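Local structure of protein CLPV1 (Pseudomonas aeruginosa, 4UQW) at residues 125-128 against 129-132. The protein is the N-terminal domain of a Clp-type ATPase that probably disassembles the contracted TssB-TssC sheath of the bacterial type VI secretion system. Numbering follows the deposited sequence.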
loop_
_atom_site.group_PDB
_atom_site.type_symbol
_atom_site.label_atom_id
_atom_site.label_comp_id
_atom_site.label_asym_id
_atom_site.label_seq_id
_atom_site.Cartn_x
_atom_site.Cartn_y
_atom_site.Cartn_z
ATOM N N LYS A 125 2.824 0.917 11.756
ATOM C CA LYS A 125 2.429 1.437 13.062
ATOM C C LYS A 125 1.079 0.989 13.562
ATOM O O LYS A 125 0.688 1.371 14.666
ATOM C CB LYS A 125 2.455 2.949 13.023
ATOM C CG LYS A 125 3.827 3.549 12.855
ATOM C CD LYS A 125 4.730 3.316 14.073
ATOM C CE LYS A 125 4.288 4.138 15.307
ATOM N NZ LYS A 125 5.282 3.909 16.434
ATOM N N THR A 126 0.371 0.169 12.798
ATOM C CA THR A 126 -0.966 -0.289 13.184
ATOM C C THR A 126 -0.901 -1.816 13.260
ATOM O O THR A 126 -0.767 -2.405 12.221
ATOM C CB THR A 126 -1.987 0.139 12.142
ATOM O OG1 THR A 126 -1.889 1.570 11.928
ATOM C CG2 THR A 126 -3.437 -0.263 12.564
ATOM N N PRO A 127 -1.029 -2.421 14.437
ATOM C CA PRO A 127 -0.747 -3.864 14.495
ATOM C C PRO A 127 -1.558 -4.751 13.552
ATOM O O PRO A 127 -0.989 -5.688 12.950
ATOM C CB PRO A 127 -1.063 -4.188 15.945
ATOM C CG PRO A 127 -0.642 -2.907 16.660
ATOM C CD PRO A 127 -1.070 -1.783 15.760
ATOM N N SER A 128 -2.844 -4.464 13.389
ATOM C CA SER A 128 -3.651 -5.299 12.467
ATOM C C SER A 128 -3.198 -5.179 11.011
ATOM O O SER A 128 -3.208 -6.188 10.246
ATOM C CB SER A 128 -5.119 -4.924 12.575
ATOM O OG SER A 128 -5.274 -3.559 12.245
ATOM N N LEU A 129 -2.769 -3.986 10.584
ATOM C CA LEU A 129 -2.283 -3.800 9.212
ATOM C C LEU A 129 -0.910 -4.404 9.052
ATOM O O LEU A 129 -0.648 -5.036 8.030
ATOM C CB LEU A 129 -2.237 -2.284 8.839
ATOM C CG LEU A 129 -3.603 -1.628 8.936
ATOM C CD1 LEU A 129 -3.410 -0.162 8.550
ATOM C CD2 LEU A 129 -4.645 -2.276 7.987
ATOM N N ARG A 130 -0.066 -4.294 10.072
ATOM C CA ARG A 130 1.268 -4.879 9.956
ATOM C C ARG A 130 1.154 -6.414 9.868
ATOM O O ARG A 130 1.897 -7.038 9.094
ATOM C CB ARG A 130 2.144 -4.450 11.137
ATOM C CG ARG A 130 3.531 -5.126 11.089
ATOM C CD ARG A 130 4.446 -4.702 12.206
ATOM N NE ARG A 130 3.730 -4.372 13.432
ATOM C CZ ARG A 130 3.474 -5.222 14.423
ATOM N NH1 ARG A 130 3.868 -6.490 14.333
ATOM N NH2 ARG A 130 2.825 -4.798 15.508
ATOM N N HIS A 131 0.187 -6.981 10.578
ATOM C CA HIS A 131 0.006 -8.435 10.539
ATOM C C HIS A 131 -0.489 -8.854 9.170
ATOM O O HIS A 131 -0.054 -9.912 8.612
ATOM C CB HIS A 131 -0.960 -8.863 11.674
ATOM C CG HIS A 131 -1.321 -10.309 11.675
ATOM N ND1 HIS A 131 -0.451 -11.293 12.086
ATOM C CD2 HIS A 131 -2.472 -10.935 11.328
ATOM C CE1 HIS A 131 -1.050 -12.469 11.988
ATOM N NE2 HIS A 131 -2.277 -12.278 11.529
ATOM N N ALA A 132 -1.384 -8.046 8.596
ATOM C CA ALA A 132 -1.832 -8.367 7.232
ATOM C C ALA A 132 -0.694 -8.328 6.230
ATOM O O ALA A 132 -0.561 -9.197 5.361
ATOM C CB ALA A 132 -2.956 -7.399 6.806
#
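Thr-126 O receives the amide of Arg-130 in a fairly straight bond (N to O 2.9 Å, 163° at the hydrogen) and that of Leu-129 in a weak, bent one, and the i to i+4 pattern continues with His-131 N to Pro-127 O at 2.9 Å and Ala-132 N to Ser-128 O at 3.1 Å.

On one flank Thr-126 and Leu-129 run side by side. The CD1 branch of Leu-129 packs 3.9 Å from Thr-126 CB, and its CG lies 3.9 Å from Thr-126 CG2. Thr-126 has this methyl anti to its own nitrogen and OG1 anti to its carbonyl carbon (chi1 -54°); the hydroxyl bonds back to Gly-122 O, in the preceding helix, instead of capping the new one. Both side chains also touch helix 92-108, Thr-126 at Glu-96 and Arg-100, Leu-129 at His-93.

On the exposed side, Arg-130 extends through its first two torsions and then bends at chi3 (31°), bringing NH2 back above the CA-CB side of the Pro-127 ring. NH2 approaches Pro-127 CA obliquely at 3.8 Å, with CB at 4.0 Å, while NE makes a weak bond to Leu-124 O and so ties the chain back to the end of helix 116-124.

The arrangement is a helix N-terminus with threonine at the N-cap and proline at N1, where no amide hydrogen is needed; it starts helix 127-136 after the two-residue link, Lys-125 and Thr-126, from helix 116-124 in this mainly helical Clp N-domain.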